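Side-chain contacts in carboxylase (Deinococcus radiodurans, PDB 5H80), which probably carboxylates biotin at the expense of ATP and bicarbonate, serving as the biotin carboxylase domain of a single-chain bacterial carboxylase: residues Leu288-Glu293 and Gly300-Leu305; Phe120-Ala125 and Thr138-Gly143; Val249-Glu254 and Ala282-Ala287. One frame throughout, in Å; residues are numbered along the deposited sequence.

Contacts 1 and 3 are buried and share helix 277-293, which lies across one four-stranded antiparallel sheet: its later turns meet the inner strand 299-306 in contact 1, and earlier turns meet the edge strand 249-256 in contact 3. Their centres are about 7 Å apart. Contact 1 is purely apolar, whereas contact 3 adds a histidine and a tryptophan whose polar edges are satisfied where the strand borders a loop. Contact 2 joins two helices of another part of the chain and is only partly buried, so an alanine-leucine touch is supplemented by a salt bridge. It still borders contact 1, since F142 of residues 138-143 packs on F302.

Contact 1. Residues Leu288-Glu293 and Gly300-Leu305; sequences LQLAQE and GTFEFL
L290 and A291, adjacent residues of helix 277-293, pack against the ring of F302 from strand 299-306. Just before them, L288 is turned from this strand and packs on V249 of a different strand, while Q289 follows the exposed side of the helix and its NE2 reaches the backbone O of L155. L290 then does most of the work. Its CB lies 3.5 Å from F302 CE1, and its CD1 comes equally near the other end of the same ring bond, 3.5 Å from F302 CD1. The two side chains slide past each other in opposite directions, each extending toward the other's backbone. In L290 the CG sits anti to the carbonyl carbon (chi1 -68°), which runs the branched end along the ring toward the strand. A branched aliphatic chain suits this place, because CB and CD1 can both reach the CD1-CE1 side of the ring.

The sheet beneath belongs to the ATP-grasp fold expected of biotin carboxylases: four antiparallel strands, with 299-306 in an inner position and this helix lying across one side. Alternation along the strand gives F302 and F304 to the helix side, whereas E303 points the other way and forms a salt bridge with K265.

A291, next along the helix, brings in a small side chain where the backbone itself runs close to the ring: its N is 4.1 Å from F302 CZ, and its CB lies 4.3 Å from F302 CE2. Replacing F302 by an alanine removes the ring, and is likely to leave L290 CB and CD1 without their partner and to open a gap between helix and sheet. V242, F314 and A317 of adjoining strands also touch F302.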
loop_
_atom_site.group_PDB
_atom_site.type_symbol
_atom_site.label_atom_id
_atom_site.label_comp_id
_atom_site.label_asym_id
_atom_site.label_seq_id
_atom_site.Cartn_x
_atom_site.Cartn_y
_atom_site.Cartn_z
ATOM N N LEU A 288 -2.415 -3.954 -28.342
ATOM C CA LEU A 288 -1.241 -3.364 -28.897
ATOM C C LEU A 288 -1.315 -2.949 -30.393
ATOM O O LEU A 288 -0.872 -1.864 -30.695
ATOM C CB LEU A 288 -0.032 -4.232 -28.642
ATOM C CG LEU A 288 0.492 -4.413 -27.164
ATOM C CD1 LEU A 288 1.593 -5.433 -27.149
ATOM C CD2 LEU A 288 0.900 -3.048 -26.504
ATOM N N GLN A 289 -1.996 -3.738 -31.224
ATOM C CA GLN A 289 -2.306 -3.445 -32.674
ATOM C C GLN A 289 -3.205 -2.216 -32.814
ATOM O O GLN A 289 -2.805 -1.321 -33.485
ATOM C CB GLN A 289 -3.061 -4.601 -33.331
ATOM C CG GLN A 289 -2.234 -5.848 -33.581
ATOM C CD GLN A 289 -3.040 -6.884 -34.315
ATOM O OE1 GLN A 289 -3.744 -7.771 -33.709
ATOM N NE2 GLN A 289 -3.115 -6.679 -35.639
ATOM N N LEU A 290 -4.278 -2.121 -32.039
ATOM C CA LEU A 290 -5.151 -0.971 -32.006
ATOM C C LEU A 290 -4.381 0.288 -31.637
ATOM O O LEU A 290 -4.481 1.337 -32.260
ATOM C CB LEU A 290 -6.266 -1.218 -31.018
ATOM C CG LEU A 290 -7.194 -2.291 -31.502
ATOM C CD1 LEU A 290 -8.102 -2.729 -30.382
ATOM C CD2 LEU A 290 -7.993 -1.837 -32.714
ATOM N N ALA A 291 -3.572 0.191 -30.576
ATOM C CA ALA A 291 -2.894 1.384 -30.054
ATOM C C ALA A 291 -1.794 1.878 -31.025
ATOM O O ALA A 291 -1.594 3.074 -31.294
ATOM C CB ALA A 291 -2.172 0.958 -28.767
ATOM N N GLN A 292 -1.038 0.919 -31.517
ATOM C CA GLN A 292 0.090 1.147 -32.456
ATOM C C GLN A 292 -0.470 1.805 -33.755
ATOM O O GLN A 292 0.105 2.787 -34.191
ATOM C CB GLN A 292 0.907 -0.078 -32.787
ATOM C CG GLN A 292 1.970 0.120 -33.857
ATOM C CD GLN A 292 3.229 0.766 -33.307
ATOM O OE1 GLN A 292 3.367 0.995 -32.105
ATOM N NE2 GLN A 292 4.181 1.035 -34.189
ATOM N N GLU A 293 -1.614 1.349 -34.209
ATOM C CA GLU A 293 -2.206 1.875 -35.471
ATOM C C GLU A 293 -2.507 3.362 -35.379
ATOM O O GLU A 293 -2.293 4.108 -36.386
ATOM C CB GLU A 293 -3.454 1.127 -35.936
ATOM C CG GLU A 293 -3.724 1.290 -37.444
ATOM C CD GLU A 293 -2.601 0.745 -38.337
ATOM O OE1 GLU A 293 -1.843 -0.202 -37.928
ATOM O OE2 GLU A 293 -2.434 1.290 -39.461
ATOM N N GLY A 300 -4.652 4.326 -22.200
ATOM C CA GLY A 300 -5.923 3.943 -22.742
ATOM C C GLY A 300 -6.190 2.497 -22.392
ATOM O O GLY A 300 -5.156 1.812 -22.080
ATOM N N THR A 301 -7.439 2.066 -22.387
ATOM C CA THR A 301 -7.783 0.709 -22.054
ATOM C C THR A 301 -8.581 0.156 -23.282
ATOM O O THR A 301 -9.423 0.873 -23.767
ATOM C CB THR A 301 -8.592 0.641 -20.833
ATOM O OG1 THR A 301 -7.834 1.170 -19.726
ATOM C CG2 THR A 301 -9.159 -0.751 -20.510
ATOM N N PHE A 302 -8.345 -1.100 -23.648
ATOM C CA PHE A 302 -9.073 -1.817 -24.643
ATOM C C PHE A 302 -9.829 -2.953 -23.926
ATOM O O PHE A 302 -9.191 -3.850 -23.297
ATOM C CB PHE A 302 -8.115 -2.310 -25.672
ATOM C CG PHE A 302 -7.464 -1.233 -26.396
ATOM C CD1 PHE A 302 -8.108 -0.685 -27.530
ATOM C CD2 PHE A 302 -6.323 -0.583 -25.885
ATOM C CE1 PHE A 302 -7.547 0.393 -28.211
ATOM C CE2 PHE A 302 -5.795 0.543 -26.538
ATOM C CZ PHE A 302 -6.396 0.992 -27.715
ATOM N N GLU A 303 -11.141 -2.894 -24.031
ATOM C CA GLU A 303 -12.139 -3.771 -23.345
ATOM C C GLU A 303 -12.568 -4.942 -24.307
ATOM O O GLU A 303 -12.815 -4.715 -25.493
ATOM C CB GLU A 303 -13.336 -3.097 -22.771
ATOM C CG GLU A 303 -12.959 -1.993 -21.833
ATOM C CD GLU A 303 -14.198 -1.309 -21.232
ATOM O OE1 GLU A 303 -15.326 -1.617 -21.692
ATOM O OE2 GLU A 303 -14.027 -0.509 -20.313
ATOM N N PHE A 304 -12.639 -6.128 -23.748
ATOM C CA PHE A 304 -13.089 -7.305 -24.499
ATOM C C PHE A 304 -14.072 -8.134 -23.669
ATOM O O PHE A 304 -14.033 -8.144 -22.439
ATOM C CB PHE A 304 -11.895 -8.210 -24.845
ATOM C CG PHE A 304 -10.835 -7.566 -25.606
ATOM C CD1 PHE A 304 -10.764 -7.630 -27.022
ATOM C CD2 PHE A 304 -9.779 -6.865 -24.950
ATOM C CE1 PHE A 304 -9.785 -7.106 -27.730
ATOM C CE2 PHE A 304 -8.717 -6.267 -25.712
ATOM C CZ PHE A 304 -8.738 -6.345 -27.130
ATOM N N LEU A 305 -14.954 -8.844 -24.381
ATOM C CA LEU A 305 -15.695 -9.966 -23.849
ATOM C C LEU A 305 -15.008 -11.247 -24.341
ATOM O O LEU A 305 -14.614 -11.384 -25.526
ATOM C CB LEU A 305 -17.178 -9.980 -24.289
ATOM C CG LEU A 305 -18.015 -8.760 -23.835
ATOM C CD1 LEU A 305 -19.425 -8.926 -24.390
ATOM C CD2 LEU A 305 -17.929 -8.637 -22.344
#

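Contact 2. Residues Phe120-Ala125 and Thr138-Gly143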
loop_
_atom_site.group_PDB
_atom_site.type_symbol
_atom_site.label_atom_id
_atom_site.label_comp_id
_atom_site.label_asym_id
_atom_site.label_seq_id
_atom_site.Cartn_x
_atom_site.Cartn_y
_atom_site.Cartn_z
ATOM N N PHE A 120 -13.153 19.605 -26.665
ATOM C CA PHE A 120 -12.626 20.205 -25.468
ATOM C C PHE A 120 -11.104 20.093 -25.541
ATOM O O PHE A 120 -10.434 21.117 -25.372
ATOM C CB PHE A 120 -13.263 19.667 -24.190
ATOM C CG PHE A 120 -12.604 20.190 -22.932
ATOM C CD1 PHE A 120 -12.694 21.536 -22.566
ATOM C CD2 PHE A 120 -11.805 19.336 -22.159
ATOM C CE1 PHE A 120 -12.056 22.006 -21.442
ATOM C CE2 PHE A 120 -11.152 19.812 -21.021
ATOM C CZ PHE A 120 -11.274 21.134 -20.664
ATOM N N ALA A 121 -10.580 18.912 -25.871
ATOM C CA ALA A 121 -9.155 18.736 -26.089
ATOM C C ALA A 121 -8.559 19.747 -27.094
ATOM O O ALA A 121 -7.582 20.344 -26.831
ATOM C CB ALA A 121 -8.816 17.314 -26.476
ATOM N N ARG A 122 -9.220 19.916 -28.232
ATOM C CA ARG A 122 -8.891 20.902 -29.262
ATOM C C ARG A 122 -8.838 22.281 -28.702
ATOM O O ARG A 122 -7.840 22.973 -28.943
ATOM C CB ARG A 122 -9.821 20.736 -30.459
ATOM C CG ARG A 122 -9.473 19.563 -31.368
ATOM C CD ARG A 122 -10.236 19.644 -32.717
ATOM N NE ARG A 122 -11.557 19.048 -32.531
ATOM C CZ ARG A 122 -11.846 17.769 -32.803
ATOM N NH1 ARG A 122 -10.961 16.961 -33.399
ATOM N NH2 ARG A 122 -13.042 17.319 -32.543
ATOM N N ALA A 123 -9.820 22.649 -27.901
ATOM C CA ALA A 123 -9.897 23.962 -27.334
ATOM C C ALA A 123 -8.783 24.204 -26.308
ATOM O O ALA A 123 -8.134 25.244 -26.310
ATOM C CB ALA A 123 -11.223 24.217 -26.743
ATOM N N CYS A 124 -8.470 23.168 -25.501
ATOM C CA CYS A 124 -7.253 23.242 -24.687
ATOM C C CYS A 124 -5.995 23.605 -25.505
ATOM O O CYS A 124 -5.315 24.677 -25.163
ATOM C CB CYS A 124 -7.112 21.910 -23.875
ATOM S SG CYS A 124 -8.314 21.601 -22.571
ATOM N N ALA A 125 -5.686 22.782 -26.529
ATOM C CA ALA A 125 -4.601 22.887 -27.471
ATOM C C ALA A 125 -4.535 24.363 -28.017
ATOM O O ALA A 125 -3.536 25.070 -27.883
ATOM C CB ALA A 125 -4.784 21.884 -28.575
ATOM N N THR A 138 -7.741 10.917 -32.289
ATOM C CA THR A 138 -7.860 9.593 -31.630
ATOM C C THR A 138 -9.065 9.562 -30.722
ATOM O O THR A 138 -9.708 8.530 -30.622
ATOM C CB THR A 138 -6.567 9.309 -30.836
ATOM O OG1 THR A 138 -5.470 9.200 -31.708
ATOM C CG2 THR A 138 -6.702 7.919 -30.050
ATOM N N LEU A 139 -9.367 10.664 -29.969
ATOM C CA LEU A 139 -10.569 10.788 -29.163
ATOM C C LEU A 139 -11.847 10.613 -30.059
ATOM O O LEU A 139 -12.881 9.975 -29.694
ATOM C CB LEU A 139 -10.635 12.143 -28.401
ATOM C CG LEU A 139 -9.514 12.490 -27.352
ATOM C CD1 LEU A 139 -9.798 13.771 -26.608
ATOM C CD2 LEU A 139 -9.402 11.367 -26.329
ATOM N N ASP A 140 -11.758 11.233 -31.222
ATOM C CA ASP A 140 -12.924 11.189 -32.169
ATOM C C ASP A 140 -13.140 9.787 -32.653
ATOM O O ASP A 140 -14.271 9.282 -32.692
ATOM C CB ASP A 140 -12.729 12.097 -33.391
ATOM C CG ASP A 140 -13.183 13.541 -33.137
ATOM O OD1 ASP A 140 -14.128 13.767 -32.324
ATOM O OD2 ASP A 140 -12.562 14.425 -33.760
ATOM N N LEU A 141 -12.055 9.154 -33.025
ATOM C CA LEU A 141 -12.079 7.768 -33.441
ATOM C C LEU A 141 -12.589 6.788 -32.367
ATOM O O LEU A 141 -13.556 6.071 -32.599
ATOM C CB LEU A 141 -10.731 7.386 -33.946
ATOM C CG LEU A 141 -10.661 6.214 -35.013
ATOM C CD1 LEU A 141 -9.271 6.055 -35.624
ATOM C CD2 LEU A 141 -11.151 4.874 -34.444
ATOM N N PHE A 142 -11.972 6.748 -31.174
ATOM C CA PHE A 142 -12.381 5.778 -30.204
ATOM C C PHE A 142 -13.695 6.085 -29.583
ATOM O O PHE A 142 -14.239 5.241 -28.936
ATOM C CB PHE A 142 -11.241 5.509 -29.164
ATOM C CG PHE A 142 -9.982 4.871 -29.745
ATOM C CD1 PHE A 142 -10.017 3.950 -30.778
ATOM C CD2 PHE A 142 -8.768 5.041 -29.109
ATOM C CE1 PHE A 142 -8.851 3.347 -31.259
ATOM C CE2 PHE A 142 -7.605 4.439 -29.587
ATOM C CZ PHE A 142 -7.647 3.593 -30.649
ATOM N N GLY A 143 -14.228 7.322 -29.792
ATOM C CA GLY A 143 -15.528 7.657 -29.364
ATOM C C GLY A 143 -16.615 7.348 -30.386
ATOM O O GLY A 143 -17.786 7.458 -30.086
#
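R122 and D140 bridge two helices through one carboxylate oxygen, while A121 and L139 meet beside them. The guanidinium comes end-on: R122 NH1 donates to D140 OD2 at 3.0 Å, and R122 NH2 reaches the same D140 OD2 at 3.2 Å. That oxygen lies almost in the guanidinium plane and is approached on its syn side, though the two flat groups are tilted 30° apart. A bend in the arginine chain (chi3 -85°) turns its end toward D140; the two side chains cross at about a right angle. A long, flexible arginine suits a helix flank from which its CB does not point at the partner.

On the more buried side, A121 CB touches L139 CD1 at 3.7 Å; the small alanine lets the leucine come close to the helix.

Further out, P136 and D137 pack against R122, which also has a weak, long ion pair with D119, and R147 lies against D140. F131 touches both A121 and L139, and its strand 130-131 forms one edge of the parallel sheet in the Rossmann-like N-terminal domain characteristic of biotin carboxylases, with helices 118-126 and 136-142 preceding and following that strand.

Contact 3. Residues Val249-Glu254 and Ala282-Ala287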
loop_
_atom_site.group_PDB
_atom_site.type_symbol
_atom_site.label_atom_id
_atom_site.label_comp_id
_atom_site.label_asym_id
_atom_site.label_seq_id
_atom_site.Cartn_x
_atom_site.Cartn_y
_atom_site.Cartn_z
ATOM N N VAL A 249 4.363 1.718 -28.150
ATOM C CA VAL A 249 3.303 1.350 -27.315
ATOM C C VAL A 249 3.821 0.165 -26.430
ATOM O O VAL A 249 4.691 -0.684 -26.795
ATOM C CB VAL A 249 1.994 1.004 -28.145
ATOM C CG1 VAL A 249 1.449 2.254 -28.813
ATOM C CG2 VAL A 249 2.242 -0.182 -29.082
ATOM N N THR A 250 3.201 0.100 -25.252
ATOM C CA THR A 250 3.380 -0.973 -24.320
ATOM C C THR A 250 2.110 -1.245 -23.530
ATOM O O THR A 250 1.027 -0.655 -23.811
ATOM C CB THR A 250 4.590 -0.680 -23.421
ATOM O OG1 THR A 250 5.038 -1.859 -22.770
ATOM C CG2 THR A 250 4.212 0.376 -22.374
ATOM N N HIS A 251 2.187 -2.153 -22.561
ATOM C CA HIS A 251 1.080 -2.664 -21.838
ATOM C C HIS A 251 1.470 -2.931 -20.371
ATOM O O HIS A 251 2.639 -3.130 -20.041
ATOM C CB HIS A 251 0.441 -3.856 -22.463
ATOM C CG HIS A 251 1.261 -5.128 -22.333
ATOM N ND1 HIS A 251 1.245 -5.941 -21.234
ATOM C CD2 HIS A 251 2.213 -5.641 -23.151
ATOM C CE1 HIS A 251 2.077 -6.979 -21.430
ATOM N NE2 HIS A 251 2.722 -6.749 -22.529
ATOM N N LEU A 252 0.477 -2.871 -19.546
ATOM C CA LEU A 252 0.509 -3.342 -18.096
ATOM C C LEU A 252 -0.443 -4.553 -17.895
ATOM O O LEU A 252 -1.177 -4.616 -16.882
ATOM C CB LEU A 252 0.310 -2.222 -17.069
ATOM C CG LEU A 252 1.411 -1.213 -16.841
ATOM C CD1 LEU A 252 2.754 -1.907 -16.529
ATOM C CD2 LEU A 252 1.447 -0.351 -18.025
ATOM N N TRP A 253 -0.521 -5.482 -18.882
ATOM C CA TRP A 253 -1.317 -6.670 -18.811
ATOM C C TRP A 253 -2.814 -6.341 -18.674
ATOM O O TRP A 253 -3.256 -5.273 -19.118
ATOM C CB TRP A 253 -0.799 -7.659 -17.668
ATOM C CG TRP A 253 0.659 -8.066 -17.987
ATOM C CD1 TRP A 253 1.091 -9.098 -18.759
ATOM C CD2 TRP A 253 1.821 -7.484 -17.403
ATOM N NE1 TRP A 253 2.457 -9.161 -18.730
ATOM C CE2 TRP A 253 2.938 -8.170 -17.929
ATOM C CE3 TRP A 253 2.024 -6.377 -16.512
ATOM C CZ2 TRP A 253 4.267 -7.845 -17.540
ATOM C CZ3 TRP A 253 3.388 -6.031 -16.173
ATOM C CH2 TRP A 253 4.421 -6.795 -16.629
ATOM N N GLU A 254 -3.554 -7.173 -17.971
ATOM C CA GLU A 254 -4.979 -7.157 -17.963
ATOM C C GLU A 254 -5.638 -6.900 -16.653
ATOM O O GLU A 254 -5.082 -7.147 -15.555
ATOM C CB GLU A 254 -5.554 -8.416 -18.595
ATOM C CG GLU A 254 -5.750 -9.686 -17.797
ATOM C CD GLU A 254 -4.458 -10.346 -17.275
ATOM O OE1 GLU A 254 -3.387 -9.992 -17.794
ATOM O OE2 GLU A 254 -4.655 -11.207 -16.418
ATOM N N ALA A 282 -3.046 -13.290 -26.561
ATOM C CA ALA A 282 -3.917 -12.787 -27.678
ATOM C C ALA A 282 -4.645 -11.467 -27.449
ATOM O O ALA A 282 -4.644 -10.528 -28.355
ATOM C CB ALA A 282 -4.882 -13.838 -28.118
ATOM N N LEU A 283 -5.202 -11.344 -26.259
ATOM C CA LEU A 283 -5.827 -10.093 -25.844
ATOM C C LEU A 283 -4.892 -8.930 -25.875
ATOM O O LEU A 283 -5.149 -7.901 -26.452
ATOM C CB LEU A 283 -6.387 -10.229 -24.457
ATOM C CG LEU A 283 -7.758 -10.637 -24.021
ATOM C CD1 LEU A 283 -8.961 -10.568 -24.997
ATOM C CD2 LEU A 283 -7.780 -11.718 -23.029
ATOM N N ILE A 284 -3.686 -9.083 -25.319
ATOM C CA ILE A 284 -2.725 -8.004 -25.321
ATOM C C ILE A 284 -2.225 -7.624 -26.702
ATOM O O ILE A 284 -2.151 -6.444 -27.024
ATOM C CB ILE A 284 -1.587 -8.315 -24.368
ATOM C CG1 ILE A 284 -2.265 -8.533 -22.975
ATOM C CG2 ILE A 284 -0.542 -7.244 -24.481
ATOM C CD1 ILE A 284 -1.150 -8.978 -21.956
ATOM N N GLY A 285 -2.073 -8.628 -27.565
ATOM C CA GLY A 285 -1.645 -8.422 -28.952
ATOM C C GLY A 285 -2.685 -7.559 -29.691
ATOM O O GLY A 285 -2.252 -6.635 -30.400
ATOM N N ALA A 286 -3.950 -7.930 -29.583
ATOM C CA ALA A 286 -5.062 -7.111 -30.139
ATOM C C ALA A 286 -5.035 -5.670 -29.673
ATOM O O ALA A 286 -5.053 -4.714 -30.474
ATOM C CB ALA A 286 -6.458 -7.706 -29.834
ATOM N N ALA A 287 -4.890 -5.460 -28.317
ATOM C CA ALA A 287 -4.815 -4.154 -27.791
ATOM C C ALA A 287 -3.593 -3.343 -28.300
ATOM O O ALA A 287 -3.681 -2.171 -28.631
ATOM C CB ALA A 287 -4.860 -4.312 -26.249
#
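I284 rises from helix 277-293 at about a right angle to H251 and sets its CG2 methyl over a face of the imidazole. This is a CH-pi contact, with I284 CG2 3.6 Å from the centroid of the H251 ring and 17° off its normal. The other branch of the isoleucine is extended (chi2 175°), which carries its CD1 past the ring to 3.8 Å from H251 CE1. There the same methyl meets the tryptophan, I284 CD1 lying 3.9 Å from W253 CD1. Beta-branching suits the site: CG2 covers the imidazole face, while the longer arm reaches both the histidine CE1 and the tryptophan.

Strand 249-256 is an edge strand of the four-stranded sheet in the ATP-grasp fold, and this helix packs across the sheet. L252 and W253 both bond through their backbones to Q241 of the adjacent strand, consistent with a beta bulge, and W253 has an unusual positive phi of 62°.

Both ring nitrogens of the histidine are engaged. W253 N donates to H251 ND1 over 3.0 Å, almost in the ring plane, and H251 NE2 bonds to the carbonyl of P358; together these fix the ring's rotation and are consistent with a proton on NE2. H251 CE1 in turn lies over one face of the W253 indole, whose NE1 bonds to the A361 carbonyl. E254 pairs with R280, nearer the start of the helix.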